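Putative citrate lyase, alfa subunit (Streptococcus mutans, PDB 2HJ0) is probably the alpha subunit of a citrate lyase, a CitF-family protein with two mixed beta sheets and flanking helices. Local coordinates at residues A[93-107]-A[116-130]. Residues are numbered along the deposited sequence; the frame is centred on the assembly and turned at random.
Sequences KDISIAPSSIANVHE and GVVTNITSSGLRDKV
Ile102 fills the hollow between strand 118-123 and the residues 127-130 that follow. Its CD1 touches both Ile121 CG2 and Leu126 CD2, 3.5 Å from the latter, while the CG2 branch, roughly at right angles, meets Val130 CG2 at 3.6 Å. This division follows from the first torsion (chi1 -68°), which sets CG2 anti to the backbone N and leaves CG1 beside it, anti to the carbonyl carbon. Leu109 and Met80 touch the same side chain. On this side of the sheet Ile97 puts its CB against Val118 CG1 and its CG2 against Ile121, so that it straddles two side chains of the neighbouring strand.

Strands 95-99 and 118-123 run parallel, their axes 17° apart. Ile95 bonds through both its N-H, to Val117 O, and its C=O, which receives Thr119 N; Ile97 N binds Asn120 O at 2.8 Å. At the outer end Thr119 OG1 donates to Asp94 OD1 from above the carboxylate plane. Past the strands, Asn104 reaches Asp128 and Lys129: OD1 accepts Lys129 N at 3.1 Å, and ND2 bonds Asp128 OD2, the amide and carboxylate planes nearly parallel, 8° apart. A water joins Ile102 O to Arg127 NE; the Arg127 side chain lies close to a citric acid, probably from the crystallisation liquor.

Together with helix 109-114, the two strands form a beta-alpha-beta unit of a largely parallel sheet.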
ATOM      1  N   LYS A  93      15.891  19.203 -21.680  1.00 24.73           N
ATOM      2  CA  LYS A  93      16.119  18.149 -22.664  1.00 24.16           C
ATOM      3  C   LYS A  93      16.829  16.927 -22.101  1.00 22.56           C
ATOM      4  O   LYS A  93      17.187  16.887 -20.924  1.00 21.48           O
ATOM      5  CB  LYS A  93      16.919  18.687 -23.859  1.00 26.23           C
ATOM      6  CG  LYS A  93      16.154  19.658 -24.760  1.00 28.75           C
ATOM      7  CD  LYS A  93      16.863  19.863 -26.104  1.00 30.89           C
ATOM      8  CE  LYS A  93      16.051  20.753 -27.038  1.00 31.84           C
ATOM      9  NZ  LYS A  93      16.682  20.888 -28.389  1.00 34.00           N
ATOM     10  N   ASP A  94      17.013  15.928 -22.964  1.00 21.11           N
ATOM     11  CA  ASP A  94      17.673  14.679 -22.602  1.00 20.00           C
ATOM     12  C   ASP A  94      16.912  13.996 -21.467  1.00 19.07           C
ATOM     13  O   ASP A  94      17.514  13.444 -20.539  1.00 19.17           O
ATOM     14  CB  ASP A  94      19.120  14.964 -22.189  1.00 21.44           C
ATOM     15  CG  ASP A  94      19.959  13.700 -22.040  1.00 23.13           C
ATOM     16  OD1 ASP A  94      19.895  12.821 -22.937  1.00 21.95           O
ATOM     17  OD2 ASP A  94      20.698  13.600 -21.027  1.00 24.08           O
ATOM     18  N   ILE A  95      15.583  14.047 -21.550  1.00 16.72           N
ATOM     19  CA  ILE A  95      14.729  13.440 -20.539  1.00 15.09           C
ATOM     20  C   ILE A  95      14.446  11.998 -20.885  1.00 14.59           C
ATOM     21  O   ILE A  95      14.248  11.653 -22.048  1.00 13.19           O
ATOM     22  CB  ILE A  95      13.380  14.188 -20.394  1.00 14.67           C
ATOM     23  CG1 ILE A  95      13.627  15.555 -19.751  1.00 13.19           C
ATOM     24  CG2 ILE A  95      12.405  13.379 -19.538  1.00 13.27           C
ATOM     25  CD1 ILE A  95      14.342  15.464 -18.429  1.00  8.61           C
ATOM     26  N   SER A  96      14.447  11.153 -19.861  1.00 14.15           N
ATOM     27  CA  SER A  96      14.184   9.732 -20.048  1.00 12.64           C
ATOM     28  C   SER A  96      12.720   9.464 -19.695  1.00 11.85           C
ATOM     29  O   SER A  96      12.290   9.684 -18.568  1.00 11.79           O
ATOM     30  CB  SER A  96      15.116   8.926 -19.151  1.00 10.91           C
ATOM     31  OG  SER A  96      15.207   7.610 -19.630  1.00 10.67           O
ATOM     32  N   ILE A  97      11.965   8.982 -20.666  1.00 10.84           N
ATOM     33  CA  ILE A  97      10.546   8.736 -20.477  1.00 11.25           C
ATOM     34  C   ILE A  97      10.244   7.272 -20.073  1.00 10.71           C
ATOM     35  O   ILE A  97      10.778   6.318 -20.655  1.00 11.36           O
ATOM     36  CB  ILE A  97       9.810   9.142 -21.797  1.00 13.21           C
ATOM     37  CG1 ILE A  97       8.385   9.592 -21.541  1.00 13.30           C
ATOM     38  CG2 ILE A  97       9.745   7.955 -22.760  1.00 15.71           C
ATOM     39  CD1 ILE A  97       7.661   9.883 -22.840  1.00 12.35           C
ATOM     40  N   ALA A  98       9.409   7.095 -19.054  1.00  9.36           N
ATOM     41  CA  ALA A  98       9.061   5.753 -18.601  1.00  8.46           C
ATOM     42  C   ALA A  98       7.554   5.570 -18.387  1.00  8.40           C
ATOM     43  O   ALA A  98       7.100   5.253 -17.285  1.00  7.12           O
ATOM     44  CB  ALA A  98       9.825   5.414 -17.321  1.00  6.30           C
ATOM     45  N   PRO A  99       6.752   5.783 -19.446  1.00  9.00           N
ATOM     46  CA  PRO A  99       5.294   5.625 -19.347  1.00  8.65           C
ATOM     47  C   PRO A  99       4.907   4.144 -19.304  1.00  8.90           C
ATOM     48  O   PRO A  99       5.559   3.313 -19.935  1.00  8.28           O
ATOM     49  CB  PRO A  99       4.791   6.304 -20.619  1.00  8.19           C
ATOM     50  CG  PRO A  99       5.882   5.988 -21.603  1.00  8.61           C
ATOM     51  CD  PRO A  99       7.141   6.232 -20.799  1.00  8.24           C
ATOM     52  N   SER A 100       3.861   3.808 -18.551  1.00  9.40           N
ATOM     53  CA  SER A 100       3.406   2.423 -18.488  1.00  7.76           C
ATOM     54  C   SER A 100       3.069   1.934 -19.903  1.00  8.71           C
ATOM     55  O   SER A 100       3.203   0.747 -20.189  1.00 11.38           O
ATOM     56  CB  SER A 100       2.202   2.295 -17.562  1.00  5.55           C
ATOM     57  OG  SER A 100       1.153   3.156 -17.943  1.00  5.94           O
ATOM     58  N   SER A 101       2.632   2.838 -20.782  1.00  8.07           N
ATOM     59  CA  SER A 101       2.365   2.487 -22.178  1.00  9.50           C
ATOM     60  C   SER A 101       2.069   3.744 -22.977  1.00  8.96           C
ATOM     61  O   SER A 101       1.730   4.768 -22.402  1.00  7.83           O
ATOM     62  CB  SER A 101       1.221   1.480 -22.304  1.00 10.75           C
ATOM     63  OG  SER A 101       1.266   0.809 -23.565  1.00 11.69           O
ATOM     64  N   ILE A 102       2.204   3.672 -24.298  1.00  9.85           N
ATOM     65  CA  ILE A 102       2.000   4.844 -25.156  1.00 11.15           C
ATOM     66  C   ILE A 102       0.860   4.670 -26.159  1.00 11.32           C
ATOM     67  O   ILE A 102       0.805   3.676 -26.880  1.00 12.77           O
ATOM     68  CB  ILE A 102       3.338   5.179 -25.911  1.00 11.38           C
ATOM     69  CG1 ILE A 102       4.387   5.677 -24.908  1.00 11.02           C
ATOM     70  CG2 ILE A 102       3.121   6.243 -26.957  1.00 11.42           C
ATOM     71  CD1 ILE A 102       5.776   5.760 -25.463  1.00 11.55           C
ATOM     72  N   ALA A 103      -0.048   5.638 -26.215  1.00 11.97           N
ATOM     73  CA  ALA A 103      -1.176   5.560 -27.151  1.00 13.29           C
ATOM     74  C   ALA A 103      -0.966   6.480 -28.367  1.00 13.32           C
ATOM     75  O   ALA A 103       0.043   7.173 -28.445  1.00 13.03           O
ATOM     76  CB  ALA A 103      -2.482   5.926 -26.427  1.00 12.64           C
ATOM     77  N   ASN A 104      -1.913   6.477 -29.311  1.00 13.63           N
ATOM     78  CA  ASN A 104      -1.815   7.312 -30.512  1.00 14.37           C
ATOM     79  C   ASN A 104      -1.983   8.805 -30.231  1.00 15.84           C
ATOM     80  O   ASN A 104      -1.410   9.654 -30.921  1.00 16.58           O
ATOM     81  CB  ASN A 104      -2.849   6.915 -31.571  1.00 13.85           C
ATOM     82  CG  ASN A 104      -2.595   5.539 -32.171  1.00 17.09           C
ATOM     83  OD1 ASN A 104      -1.501   5.227 -32.659  1.00 16.93           O
ATOM     84  ND2 ASN A 104      -3.625   4.709 -32.148  1.00 19.56           N
ATOM     85  N   VAL A 105      -2.767   9.144 -29.221  1.00 16.88           N
ATOM     86  CA  VAL A 105      -2.994  10.542 -28.904  1.00 16.92           C
ATOM     87  C   VAL A 105      -1.687  11.157 -28.437  1.00 17.88           C
ATOM     88  O   VAL A 105      -1.568  12.377 -28.329  1.00 17.33           O
ATOM     89  CB  VAL A 105      -4.059  10.683 -27.798  1.00 17.79           C
ATOM     90  CG1 VAL A 105      -3.531  10.104 -26.484  1.00 18.20           C
ATOM     91  CG2 VAL A 105      -4.446  12.140 -27.632  1.00 16.76           C
ATOM     92  N   HIS A 106      -0.711  10.298 -28.157  1.00 17.54           N
ATOM     93  CA  HIS A 106       0.596  10.747 -27.707  1.00 18.56           C
ATOM     94  C   HIS A 106       1.499  11.138 -28.877  1.00 19.07           C
ATOM     95  O   HIS A 106       2.716  11.167 -28.738  1.00 18.89           O
ATOM     96  CB  HIS A 106       1.263   9.647 -26.870  1.00 18.06           C
ATOM     97  CG  HIS A 106       0.608   9.419 -25.541  1.00 18.33           C
ATOM     98  ND1 HIS A 106       0.450   8.163 -24.993  1.00 16.26           N
ATOM     99  CD2 HIS A 106       0.082  10.290 -24.647  1.00 16.83           C
ATOM    100  CE1 HIS A 106      -0.148   8.272 -23.820  1.00 16.93           C
ATOM    101  NE2 HIS A 106      -0.383   9.551 -23.587  1.00 17.01           N
ATOM    102  N   GLU A 107       0.901  11.451 -30.022  1.00 20.97           N
ATOM    103  CA  GLU A 107       1.666  11.833 -31.212  1.00 22.85           C
ATOM    104  C   GLU A 107       2.673  12.958 -30.969  1.00 21.99           C
ATOM    105  O   GLU A 107       3.792  12.920 -31.488  1.00 22.71           O
ATOM    106  CB  GLU A 107       0.722  12.245 -32.333  1.00 25.91           C
ATOM    107  CG  GLU A 107       1.370  12.324 -33.703  1.00 31.96           C
ATOM    108  CD  GLU A 107       0.501  13.074 -34.701  1.00 37.04           C
ATOM    109  OE1 GLU A 107       0.335  14.308 -34.524  1.00 39.88           O
ATOM    110  OE2 GLU A 107      -0.028  12.439 -35.653  1.00 40.23           O
ATOM    111  N   GLY A 116      15.295  16.419 -29.392  1.00 19.47           N
ATOM    112  CA  GLY A 116      16.093  16.007 -28.249  1.00 17.81           C
ATOM    113  C   GLY A 116      15.485  16.162 -26.865  1.00 16.62           C
ATOM    114  O   GLY A 116      16.182  15.983 -25.867  1.00 15.41           O
ATOM    115  N   VAL A 117      14.201  16.491 -26.779  1.00 16.00           N
ATOM    116  CA  VAL A 117      13.581  16.645 -25.460  1.00 15.89           C
ATOM    117  C   VAL A 117      13.513  15.295 -24.751  1.00 14.74           C
ATOM    118  O   VAL A 117      13.752  15.208 -23.547  1.00 13.70           O
ATOM    119  CB  VAL A 117      12.161  17.225 -25.552  1.00 16.49           C
ATOM    120  CG1 VAL A 117      11.586  17.375 -24.160  1.00 14.66           C
ATOM    121  CG2 VAL A 117      12.195  18.577 -26.247  1.00 15.88           C
ATOM    122  N   VAL A 118      13.173  14.257 -25.512  1.00 13.87           N
ATOM    123  CA  VAL A 118      13.104  12.894 -25.004  1.00 13.61           C
ATOM    124  C   VAL A 118      14.186  12.096 -25.738  1.00 14.12           C
ATOM    125  O   VAL A 118      14.242  12.083 -26.971  1.00 15.47           O
ATOM    126  CB  VAL A 118      11.712  12.254 -25.263  1.00 14.38           C
ATOM    127  CG1 VAL A 118      11.663  10.848 -24.664  1.00 13.83           C
ATOM    128  CG2 VAL A 118      10.611  13.123 -24.665  1.00 11.66           C
ATOM    129  N   THR A 119      15.038  11.421 -24.976  1.00 13.61           N
ATOM    130  CA  THR A 119      16.157  10.673 -25.538  1.00 12.42           C
ATOM    131  C   THR A 119      16.110   9.169 -25.292  1.00 12.86           C
ATOM    132  O   THR A 119      16.875   8.417 -25.894  1.00 13.83           O
ATOM    133  CB  THR A 119      17.468  11.231 -24.956  1.00 12.79           C
ATOM    134  OG1 THR A 119      17.370  11.284 -23.521  1.00 12.57           O
ATOM    135  CG2 THR A 119      17.718  12.637 -25.479  1.00 11.26           C
ATOM    136  N   ASN A 120      15.232   8.745 -24.385  1.00 13.17           N
ATOM    137  CA  ASN A 120      15.057   7.334 -24.038  1.00 12.08           C
ATOM    138  C   ASN A 120      13.603   7.075 -23.668  1.00 11.20           C
ATOM    139  O   ASN A 120      12.970   7.869 -22.972  1.00 11.89           O
ATOM    140  CB  ASN A 120      15.955   6.935 -22.863  1.00 12.75           C
ATOM    141  CG  ASN A 120      17.411   6.856 -23.249  1.00 13.34           C
ATOM    142  OD1 ASN A 120      18.019   7.857 -23.601  1.00 17.13           O
ATOM    143  ND2 ASN A 120      17.979   5.663 -23.192  1.00 13.10           N
ATOM    144  N   ILE A 121      13.089   5.943 -24.126  1.00 10.51           N
ATOM    145  CA  ILE A 121      11.702   5.571 -23.883  1.00  9.13           C
ATOM    146  C   ILE A 121      11.587   4.115 -23.446  1.00  9.22           C
ATOM    147  O   ILE A 121      12.295   3.255 -23.960  1.00  8.99           O
ATOM    148  CB  ILE A 121      10.866   5.726 -25.178  1.00  7.08           C
ATOM    149  CG1 ILE A 121      11.017   7.144 -25.749  1.00  6.05           C
ATOM    150  CG2 ILE A 121       9.406   5.391 -24.898  1.00  4.44           C
ATOM    151  CD1 ILE A 121      10.320   7.345 -27.108  1.00  5.63           C
ATOM    152  N   THR A 122      10.705   3.844 -22.490  1.00 10.47           N
ATOM    153  CA  THR A 122      10.452   2.469 -22.057  1.00  9.64           C
ATOM    154  C   THR A 122       8.959   2.324 -21.763  1.00 10.58           C
ATOM    155  O   THR A 122       8.355   3.207 -21.141  1.00 10.98           O
ATOM    156  CB  THR A 122      11.277   2.068 -20.805  1.00  9.16           C
ATOM    157  OG1 THR A 122      10.991   0.703 -20.479  1.00  9.55           O
ATOM    158  CG2 THR A 122      10.957   2.964 -19.604  1.00  7.21           C
ATOM    159  N   SER A 123       8.353   1.248 -22.258  1.00 11.03           N
ATOM    160  CA  SER A 123       6.935   0.994 -22.008  1.00 13.79           C
ATOM    161  C   SER A 123       6.445  -0.315 -22.599  1.00 13.69           C
ATOM    162  O   SER A 123       7.230  -1.131 -23.095  1.00 13.73           O
ATOM    163  CB  SER A 123       6.060   2.143 -22.522  1.00 14.63           C
ATOM    164  OG  SER A 123       5.920   2.120 -23.921  1.00 18.33           O
ATOM    165  N   SER A 124       5.134  -0.512 -22.518  1.00 13.01           N
ATOM    166  CA  SER A 124       4.514  -1.721 -23.025  1.00 13.00           C
ATOM    167  C   SER A 124       4.391  -1.629 -24.536  1.00 12.82           C
ATOM    168  O   SER A 124       4.774  -2.548 -25.263  1.00 12.54           O
ATOM    169  CB  SER A 124       3.134  -1.907 -22.379  1.00 12.92           C
ATOM    170  OG  SER A 124       2.403  -2.952 -22.999  1.00 12.37           O
ATOM    171  N   GLY A 125       3.869  -0.505 -25.012  1.00 11.95           N
ATOM    172  CA  GLY A 125       3.707  -0.346 -26.443  1.00 12.56           C
ATOM    173  C   GLY A 125       3.871   1.073 -26.932  1.00 12.74           C
ATOM    174  O   GLY A 125       4.059   2.001 -26.152  1.00 13.14           O
ATOM    175  N   LEU A 126       3.795   1.254 -28.237  1.00 13.54           N
ATOM    176  CA  LEU A 126       3.945   2.583 -28.783  1.00 16.67           C
ATOM    177  C   LEU A 126       2.762   2.899 -29.690  1.00 19.57           C
ATOM    178  O   LEU A 126       2.490   4.063 -29.982  1.00 21.23           O
ATOM    179  CB  LEU A 126       5.271   2.669 -29.552  1.00 14.73           C
ATOM    180  CG  LEU A 126       6.525   2.249 -28.774  1.00 11.41           C
ATOM    181  CD1 LEU A 126       7.694   2.140 -29.725  1.00  9.81           C
ATOM    182  CD2 LEU A 126       6.814   3.242 -27.664  1.00  8.84           C
ATOM    183  N   ARG A 127       2.051   1.852 -30.108  1.00 21.98           N
ATOM    184  CA  ARG A 127       0.890   1.954 -31.001  1.00 23.44           C
ATOM    185  C   ARG A 127       1.280   2.481 -32.375  1.00 24.32           C
ATOM    186  O   ARG A 127       2.458   2.659 -32.670  1.00 23.47           O
ATOM    187  CB  ARG A 127      -0.219   2.841 -30.407  1.00 23.95           C
ATOM    188  CG  ARG A 127      -0.895   2.295 -29.144  1.00 27.78           C
ATOM    189  CD  ARG A 127      -1.388   0.847 -29.303  1.00 30.07           C
ATOM    190  NE  ARG A 127      -1.802   0.246 -28.024  1.00 31.19           N
ATOM    191  CZ  ARG A 127      -2.046  -1.053 -27.845  1.00 31.88           C
ATOM    192  NH1 ARG A 127      -2.415  -1.506 -26.654  1.00 30.84           N
ATOM    193  NH2 ARG A 127      -1.914  -1.904 -28.858  1.00 32.39           N
ATOM    194  N   ASP A 128       0.267   2.735 -33.196  1.00 26.44           N
ATOM    195  CA  ASP A 128       0.423   3.207 -34.572  1.00 27.67           C
ATOM    196  C   ASP A 128       1.393   4.362 -34.839  1.00 27.37           C
ATOM    197  O   ASP A 128       2.478   4.155 -35.384  1.00 27.63           O
ATOM    198  CB  ASP A 128      -0.959   3.566 -35.134  1.00 29.12           C
ATOM    199  CG  ASP A 128      -1.963   2.415 -35.015  1.00 32.32           C
ATOM    200  OD1 ASP A 128      -1.678   1.300 -35.525  1.00 33.72           O
ATOM    201  OD2 ASP A 128      -3.046   2.625 -34.421  1.00 32.75           O
ATOM    202  N   LYS A 129       0.986   5.574 -34.470  1.00 26.91           N
ATOM    203  CA  LYS A 129       1.782   6.779 -34.695  1.00 25.83           C
ATOM    204  C   LYS A 129       3.185   6.809 -34.084  1.00 25.09           C
ATOM    205  O   LYS A 129       4.177   6.872 -34.813  1.00 24.92           O
ATOM    206  CB  LYS A 129       0.991   8.006 -34.233  1.00 26.12           C
ATOM    207  CG  LYS A 129      -0.424   8.032 -34.774  1.00 26.86           C
ATOM    208  CD  LYS A 129      -1.001   9.434 -34.810  1.00 27.89           C
ATOM    209  CE  LYS A 129      -2.379   9.417 -35.457  1.00 28.97           C
ATOM    210  NZ  LYS A 129      -2.359   8.679 -36.763  1.00 28.52           N
ATOM    211  N   VAL A 130       3.282   6.778 -32.759  1.00 24.20           N
ATOM    212  CA  VAL A 130       4.598   6.809 -32.124  1.00 23.34           C
ATOM    213  C   VAL A 130       5.453   5.634 -32.595  1.00 22.93           C
ATOM    214  O   VAL A 130       6.635   5.799 -32.891  1.00 23.06           O
ATOM    215  CB  VAL A 130       4.495   6.763 -30.579  1.00 23.18           C
ATOM    216  CG1 VAL A 130       5.891   6.739 -29.960  1.00 19.63           C
ATOM    217  CG2 VAL A 130       3.720   7.967 -30.076  1.00 22.20           C
TER
HETATM  218  O   HOH W   1      -0.840   1.626 -26.022  1.00 23.15           O